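Local coordinates for PUA domain-containing protein (Archaeoglobus fulgidus DSM 4304, PDB 2Q07) that probably binds RNA and takes part in making archaeosine in tRNA, this chain being its C-terminal piece, which ends in a PUA domain, at residues A[19-24]-A[105-110]; A[25-30]-A[111-116]; A[231-236]-A[250-255]. All coordinates share one frame; numbering follows the deposited sequence.

Contact 1: residues A[19-24]-A[105-110]; sequences ERALEC and KRFIEK
Two near-parallel helices of the UDG-like domain, 16-24 and 94-111, pack side by side here; the axes of the short segments are 10.0 Å apart and cross at -15°. Leu22 has the largest share of the buried surface. With its CG anti to the backbone N (chi1 -173°), the side chain swings across so that CD1 lies 3.5 Å from Arg106 O and 3.6 Å from Lys110 CB, roughly perpendicular to the Arg106 side chain. On the other flank the Phe107 ring reaches for the backbone of the first helix: CE2 sits 3.8 Å from Leu22 CA, CZ is 4.0 Å from Ala21 CB, and the carbonyl carbon of Ala21 lies at the ring edge. Without this ring, as with an alanine here, a gap is likely to open beside Ala21 and Leu22, and Tyr25 would lose its edge-to-face partner. Lys110, which is exposed, reaches across to the end of the first helix, turns about CB-CG and CD-CE bringing NZ to Leu22 O: it donates over 2.8 Å, in the carbonyl plane, and water 1 links NZ to Glu23 O. Since helix 16-24 stops here, its last carbonyls have lost their usual helical donors, and a lysine from the neighbouring helix probably offsets the negative end of the dipole.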
# COMPACT_ATOMS: atom_id res chain seq x y z
N GLU A 19 0.91 2.69 10.99
CA GLU A 19 -0.36 2.48 11.64
C GLU A 19 -1.52 2.23 10.69
O GLU A 19 -2.36 1.37 10.94
CB GLU A 19 -0.67 3.66 12.57
CG GLU A 19 0.20 3.64 13.84
CD GLU A 19 -0.13 4.75 14.82
OE1 GLU A 19 0.21 4.60 16.01
OE2 GLU A 19 -0.72 5.77 14.41
N ARG A 20 -1.56 2.98 9.59
CA ARG A 20 -2.63 2.83 8.62
C ARG A 20 -2.49 1.54 7.84
O ARG A 20 -3.49 0.86 7.57
CB ARG A 20 -2.65 4.03 7.68
CG ARG A 20 -3.73 3.98 6.62
CD ARG A 20 -5.10 3.82 7.23
NE ARG A 20 -6.14 3.87 6.21
CZ ARG A 20 -7.44 3.80 6.47
NH1 ARG A 20 -7.87 3.67 7.72
NH2 ARG A 20 -8.32 3.86 5.48
N ALA A 21 -1.26 1.19 7.47
CA ALA A 21 -1.05 -0.04 6.72
C ALA A 21 -1.40 -1.23 7.60
O ALA A 21 -1.98 -2.20 7.13
CB ALA A 21 0.41 -0.13 6.25
N LEU A 22 -1.08 -1.13 8.88
CA LEU A 22 -1.36 -2.21 9.81
C LEU A 22 -2.86 -2.46 9.97
O LEU A 22 -3.28 -3.60 10.10
CB LEU A 22 -0.75 -1.91 11.18
CG LEU A 22 -0.82 -3.01 12.24
CD1 LEU A 22 0.03 -4.21 11.84
CD2 LEU A 22 -0.33 -2.45 13.57
N GLU A 23 -3.68 -1.42 9.96
CA GLU A 23 -5.11 -1.66 10.11
C GLU A 23 -5.78 -2.09 8.80
O GLU A 23 -6.86 -2.67 8.82
CB GLU A 23 -5.82 -0.45 10.72
CG GLU A 23 -5.80 0.84 9.93
CD GLU A 23 -6.57 1.96 10.64
OE1 GLU A 23 -7.79 1.80 10.88
OE2 GLU A 23 -5.95 3.01 10.95
N CYS A 24 -5.11 -1.85 7.67
CA CYS A 24 -5.67 -2.22 6.37
C CYS A 24 -5.10 -3.53 5.82
O CYS A 24 -5.58 -4.04 4.81
CB CYS A 24 -5.42 -1.09 5.36
SG CYS A 24 -6.11 0.52 5.85
N LYS A 105 7.06 -7.38 13.72
CA LYS A 105 6.27 -8.25 14.59
C LYS A 105 4.79 -7.92 14.49
O LYS A 105 3.95 -8.82 14.46
CB LYS A 105 6.69 -8.12 16.06
CG LYS A 105 5.88 -9.06 16.96
CD LYS A 105 6.44 -9.24 18.35
CE LYS A 105 6.07 -8.10 19.28
NZ LYS A 105 6.39 -8.44 20.69
N ARG A 106 4.47 -6.63 14.45
CA ARG A 106 3.09 -6.18 14.35
C ARG A 106 2.40 -6.70 13.10
O ARG A 106 1.26 -7.15 13.17
CB ARG A 106 3.03 -4.66 14.37
CG ARG A 106 3.64 -4.10 15.62
CD ARG A 106 3.15 -2.71 15.92
NE ARG A 106 3.78 -2.19 17.13
CZ ARG A 106 3.39 -1.08 17.75
NH1 ARG A 106 2.36 -0.38 17.27
NH2 ARG A 106 4.03 -0.68 18.84
N PHE A 107 3.08 -6.64 11.97
CA PHE A 107 2.50 -7.14 10.72
C PHE A 107 2.34 -8.66 10.73
O PHE A 107 1.35 -9.19 10.23
CB PHE A 107 3.37 -6.72 9.53
CG PHE A 107 3.16 -5.29 9.10
CD1 PHE A 107 4.18 -4.35 9.25
CD2 PHE A 107 1.96 -4.89 8.54
CE1 PHE A 107 4.00 -3.04 8.83
CE2 PHE A 107 1.77 -3.57 8.11
CZ PHE A 107 2.79 -2.64 8.26
N ILE A 108 3.31 -9.36 11.30
CA ILE A 108 3.26 -10.81 11.38
C ILE A 108 2.08 -11.23 12.27
O ILE A 108 1.31 -12.12 11.93
CB ILE A 108 4.56 -11.38 11.98
CG1 ILE A 108 5.68 -11.28 10.95
CG2 ILE A 108 4.34 -12.84 12.44
CD1 ILE A 108 7.03 -11.74 11.52
N GLU A 109 1.94 -10.58 13.42
CA GLU A 109 0.86 -10.91 14.34
C GLU A 109 -0.52 -10.46 13.82
O GLU A 109 -1.51 -11.15 14.01
CB GLU A 109 1.18 -10.35 15.73
CG GLU A 109 2.35 -11.12 16.37
CD GLU A 109 2.61 -10.80 17.84
OE1 GLU A 109 2.93 -11.75 18.59
OE2 GLU A 109 2.50 -9.61 18.25
N LYS A 110 -0.56 -9.31 13.16
CA LYS A 110 -1.82 -8.83 12.59
C LYS A 110 -2.25 -9.78 11.47
O LYS A 110 -3.43 -10.07 11.30
CB LYS A 110 -1.65 -7.41 12.01
CG LYS A 110 -2.83 -6.95 11.14
CD LYS A 110 -4.10 -6.81 11.96
CE LYS A 110 -5.35 -6.66 11.07
NZ LYS A 110 -5.35 -5.42 10.24
O HOH W 1 -7.34 -3.68 11.28

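Contact 2: residues A[25-30]-A[111-116]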
# COMPACT_ATOMS: atom_id res chain seq x y z
N TYR A 25 -4.09 -4.06 6.50
CA TYR A 25 -3.41 -5.28 6.08
C TYR A 25 -4.27 -6.54 6.13
O TYR A 25 -4.69 -6.96 7.20
CB TYR A 25 -2.16 -5.47 6.94
CG TYR A 25 -1.22 -6.57 6.49
CD1 TYR A 25 -0.99 -6.81 5.13
CD2 TYR A 25 -0.54 -7.34 7.42
CE1 TYR A 25 -0.10 -7.80 4.71
CE2 TYR A 25 0.36 -8.33 7.02
CZ TYR A 25 0.57 -8.55 5.67
OH TYR A 25 1.46 -9.53 5.28
N LYS A 26 -4.53 -7.15 4.98
CA LYS A 26 -5.33 -8.38 4.96
C LYS A 26 -4.68 -9.47 4.11
O LYS A 26 -4.79 -9.48 2.89
CB LYS A 26 -6.75 -8.09 4.45
CG LYS A 26 -7.43 -6.95 5.20
CD LYS A 26 -8.90 -6.82 4.82
CE LYS A 26 -9.50 -5.53 5.37
NZ LYS A 26 -8.83 -4.31 4.80
N PRO A 27 -4.01 -10.42 4.78
CA PRO A 27 -3.32 -11.55 4.13
C PRO A 27 -4.27 -12.47 3.36
O PRO A 27 -5.48 -12.47 3.59
CB PRO A 27 -2.66 -12.27 5.30
CG PRO A 27 -2.41 -11.17 6.28
CD PRO A 27 -3.70 -10.40 6.22
N PHE A 28 -3.71 -13.24 2.44
CA PHE A 28 -4.48 -14.20 1.66
C PHE A 28 -3.86 -15.59 1.85
O PHE A 28 -4.33 -16.58 1.28
CB PHE A 28 -4.46 -13.82 0.18
CG PHE A 28 -3.08 -13.75 -0.42
CD1 PHE A 28 -2.42 -14.91 -0.82
CD2 PHE A 28 -2.45 -12.53 -0.58
CE1 PHE A 28 -1.15 -14.85 -1.38
CE2 PHE A 28 -1.17 -12.45 -1.15
CZ PHE A 28 -0.52 -13.61 -1.55
N SER A 29 -2.83 -15.66 2.69
CA SER A 29 -2.11 -16.91 2.95
C SER A 29 -1.81 -17.07 4.44
O SER A 29 -1.85 -16.10 5.19
CB SER A 29 -0.79 -16.90 2.17
OG SER A 29 0.05 -17.99 2.51
N ASP A 30 -1.51 -18.29 4.86
CA ASP A 30 -1.20 -18.56 6.26
C ASP A 30 0.31 -18.53 6.44
O ASP A 30 0.83 -18.68 7.55
CB ASP A 30 -1.74 -19.93 6.66
CG ASP A 30 -1.09 -21.07 5.90
OD1 ASP A 30 -0.71 -20.87 4.73
OD2 ASP A 30 -0.97 -22.17 6.46
N GLY A 111 -1.27 -10.25 10.71
CA GLY A 111 -1.56 -11.16 9.61
C GLY A 111 -1.98 -12.54 10.08
O GLY A 111 -2.57 -13.31 9.32
N GLY A 112 -1.69 -12.86 11.34
CA GLY A 112 -2.05 -14.15 11.90
C GLY A 112 -1.45 -15.34 11.19
O GLY A 112 -2.07 -16.40 11.11
N PHE A 113 -0.24 -15.18 10.67
CA PHE A 113 0.44 -16.25 9.95
C PHE A 113 0.83 -17.41 10.88
O PHE A 113 1.14 -17.20 12.05
CB PHE A 113 1.70 -15.71 9.27
CG PHE A 113 1.46 -14.54 8.37
CD1 PHE A 113 1.82 -13.25 8.76
CD2 PHE A 113 0.86 -14.71 7.12
CE1 PHE A 113 1.60 -12.15 7.93
CE2 PHE A 113 0.63 -13.63 6.28
CZ PHE A 113 1.00 -12.34 6.68
N ARG A 114 0.79 -18.62 10.34
CA ARG A 114 1.16 -19.79 11.13
C ARG A 114 2.64 -20.08 10.91
O ARG A 114 3.26 -20.78 11.70
CB ARG A 114 0.34 -21.02 10.74
CG ARG A 114 0.53 -21.47 9.29
CD ARG A 114 0.02 -22.91 9.10
NE ARG A 114 1.13 -23.84 8.89
CZ ARG A 114 1.71 -24.05 7.71
NH1 ARG A 114 1.29 -23.40 6.64
NH2 ARG A 114 2.73 -24.88 7.62
N LYS A 115 3.19 -19.54 9.83
CA LYS A 115 4.59 -19.75 9.50
C LYS A 115 5.23 -18.54 8.84
O LYS A 115 4.63 -17.88 7.99
CB LYS A 115 4.74 -20.98 8.60
CG LYS A 115 6.17 -21.47 8.48
CD LYS A 115 6.71 -21.27 7.08
CE LYS A 115 6.15 -22.33 6.13
NZ LYS A 115 6.79 -23.64 6.37
N VAL A 116 6.46 -18.25 9.24
CA VAL A 116 7.23 -17.14 8.71
C VAL A 116 8.50 -17.71 8.06
O VAL A 116 9.31 -18.33 8.73
CB VAL A 116 7.66 -16.15 9.85
CG1 VAL A 116 8.58 -15.06 9.29
CG2 VAL A 116 6.45 -15.55 10.51
O HOH W 2 -2.64 -15.56 7.91
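Pro27 CG sits directly against Gly111 CA at 3.4 Å, tighter than usual van der Waals contact, where the connections leaving two parallel helices run on toward the adjacent parallel strands 31-36 and 115-118 of the alpha/beta domain. A CB on Gly111 would run into Phe113 and press on Pro27, so the glycine leaves room for both. Water 2 adds a polar link, donating to both Gly111 O and Ser29 O. Gly112, with positive phi, takes the chain out of the helix and turns it toward the strand. Phe113 comes next and is buried: its CG is anti to the carbonyl carbon (chi1 -55°), which turns the ring so that its CZ end meets both Tyr25 and Pro27. CZ lies 3.6 Å from Pro27 CG, while the hydroxyl end of Tyr25 arrives at the phenylalanine's edge, OH to CZ 3.2 Å. Farther along, Asp30 O receives Arg114 N at 2.8 Å and more weakly Lys115 N, so one carbonyl holds the start of strand 115-118, where Lys115 also pairs with Val32. The side chains of Asp30 and Arg114 then lie flank to flank, the two flat groups turned 32° from each other. Arg114 NH1 meets Asp30 OD2 at 2.6 Å in a salt bridge, the oxygen near the guanidinium plane but the nitrogen above the carboxylate plane.

Contact 3: residues A[231-236]-A[250-255]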
# COMPACT_ATOMS: atom_id res chain seq x y z
N TYR A 231 -14.38 11.76 2.88
CA TYR A 231 -13.32 12.41 2.11
C TYR A 231 -13.95 13.40 1.14
O TYR A 231 -13.44 13.64 0.04
CB TYR A 231 -12.50 11.38 1.33
CG TYR A 231 -11.74 10.42 2.21
CD1 TYR A 231 -12.21 9.13 2.44
CD2 TYR A 231 -10.56 10.82 2.84
CE1 TYR A 231 -11.52 8.25 3.27
CE2 TYR A 231 -9.86 9.95 3.68
CZ TYR A 231 -10.35 8.66 3.89
OH TYR A 231 -9.68 7.80 4.73
N THR A 232 -15.07 13.97 1.56
CA THR A 232 -15.80 14.93 0.75
C THR A 232 -15.68 16.35 1.27
O THR A 232 -15.48 16.58 2.47
CB THR A 232 -17.29 14.55 0.69
OG1 THR A 232 -17.77 14.28 2.02
CG2 THR A 232 -17.50 13.31 -0.17
N VAL A 233 -15.80 17.30 0.36
CA VAL A 233 -15.72 18.71 0.70
C VAL A 233 -16.77 19.45 -0.12
O VAL A 233 -16.83 19.32 -1.35
CB VAL A 233 -14.30 19.28 0.42
CG1 VAL A 233 -13.23 18.27 0.83
CG2 VAL A 233 -14.16 19.65 -1.03
N GLU A 234 -17.62 20.20 0.57
CA GLU A 234 -18.66 20.97 -0.10
C GLU A 234 -18.07 22.33 -0.44
O GLU A 234 -17.43 22.95 0.40
CB GLU A 234 -19.87 21.15 0.81
CG GLU A 234 -21.03 21.86 0.16
CD GLU A 234 -22.18 22.10 1.12
OE1 GLU A 234 -22.52 21.16 1.87
OE2 GLU A 234 -22.73 23.22 1.12
N ILE A 235 -18.30 22.78 -1.67
CA ILE A 235 -17.77 24.06 -2.12
C ILE A 235 -18.84 25.03 -2.63
O ILE A 235 -20.01 24.66 -2.82
CB ILE A 235 -16.72 23.84 -3.24
CG1 ILE A 235 -17.41 23.26 -4.48
CG2 ILE A 235 -15.63 22.87 -2.76
CD1 ILE A 235 -16.51 23.20 -5.70
N GLY A 236 -18.43 26.27 -2.87
CA GLY A 236 -19.36 27.27 -3.36
C GLY A 236 -19.78 26.99 -4.79
O GLY A 236 -19.21 26.12 -5.45
N LEU A 250 -17.26 25.31 1.75
CA LEU A 250 -18.35 25.48 2.71
C LEU A 250 -18.09 24.58 3.92
O LEU A 250 -17.90 25.07 5.04
CB LEU A 250 -19.69 25.12 2.06
CG LEU A 250 -20.12 26.05 0.92
CD1 LEU A 250 -21.22 25.40 0.09
CD2 LEU A 250 -20.59 27.37 1.51
N ARG A 251 -18.09 23.27 3.69
CA ARG A 251 -17.84 22.30 4.75
C ARG A 251 -16.84 21.28 4.24
O ARG A 251 -16.68 21.12 3.03
CB ARG A 251 -19.14 21.58 5.14
CG ARG A 251 -20.28 22.51 5.51
CD ARG A 251 -21.50 21.71 5.94
NE ARG A 251 -22.66 22.58 6.16
CZ ARG A 251 -23.84 22.15 6.58
NH1 ARG A 251 -24.04 20.86 6.83
NH2 ARG A 251 -24.84 23.02 6.74
N ALA A 252 -16.17 20.57 5.15
CA ALA A 252 -15.18 19.57 4.77
C ALA A 252 -15.06 18.46 5.81
O ALA A 252 -15.25 18.69 7.00
CB ALA A 252 -13.82 20.24 4.56
N ASP A 253 -14.73 17.25 5.35
CA ASP A 253 -14.57 16.11 6.24
C ASP A 253 -13.39 16.41 7.16
O ASP A 253 -12.28 16.64 6.69
CB ASP A 253 -14.29 14.84 5.43
CG ASP A 253 -14.35 13.57 6.28
OD1 ASP A 253 -14.18 13.65 7.51
OD2 ASP A 253 -14.56 12.49 5.69
N GLU A 254 -13.64 16.40 8.47
CA GLU A 254 -12.59 16.69 9.45
C GLU A 254 -11.45 15.68 9.41
O GLU A 254 -10.33 15.98 9.83
CB GLU A 254 -13.18 16.75 10.86
CG GLU A 254 -14.17 17.89 11.08
CD GLU A 254 -15.61 17.50 10.77
OE1 GLU A 254 -15.85 16.79 9.77
OE2 GLU A 254 -16.51 17.92 11.54
N LYS A 255 -11.73 14.48 8.90
CA LYS A 255 -10.72 13.44 8.81
C LYS A 255 -9.73 13.68 7.68
O LYS A 255 -8.69 13.03 7.60
CB LYS A 255 -11.38 12.07 8.62
CG LYS A 255 -12.06 11.49 9.85
CD LYS A 255 -13.23 12.35 10.31
CE LYS A 255 -13.84 11.82 11.59
NZ LYS A 255 -14.88 12.75 12.11
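Glu234 O is gripped by two backbone N-H groups from 250-251 across the sheet: Leu250 N at 2.7 Å and, weakly, Arg251 N at 3.4 Å. Leu250 and Arg251 thus both face Glu234, a classic beta bulge in the antiparallel pairing of 232-235 with 249-252. In return Glu234 N donates to Arg251 O at 2.8 Å. Past the non-hydrogen-bonded pair Val233 and Ala252, Asp253 N meets Thr232 O at 3.1 Å. Asp253 then takes over with its side chain. Its CG stands anti to the backbone N (chi1 -170°), which carries the carboxylate across to Tyr231, whose N donates to OD2 at 2.9 Å, OD2 accepting with its anti lone pair, away from OD1. That other oxygen, OD1, accepts Lys255 N at 2.9 Å from above the carboxylate plane, closing an Asx turn, so OD2 reaches across to Tyr231 while OD1 holds the turn that follows the strand. Glu234 and Arg251 share one face of the sheet, their charges near each other without a salt bridge. On the other face, Val233 and Ala252 both lean on Met282 of helix 279-282. Strand 249-252 forms one edge of the PUA sheet, and 232-235 lies between it and strand 261-265.

Overall arrangement
Contacts 1 and 2 follow one another along the same two helix-to-strand passages: the chain runs from helix 16-24 through 25-30 into strand 31-36, and from helix 94-111 through the turn at 112-114 into strand 115-118. Their segments alternate along the sequence and their centres lie 11 Å apart; Tyr25 and Phe113 pack against the Phe107 backbone between them. Together they hold two helix-to-strand units in parallel within the UDG-like domain. Contact 3 comes later, in the PUA domain, with its centre about 30 Å from that of contact 1 and 37 Å from that of contact 2. Arg20 nevertheless approaches Tyr231, so helix 16-24 comes close to the PUA domain, the part probably concerned with RNA.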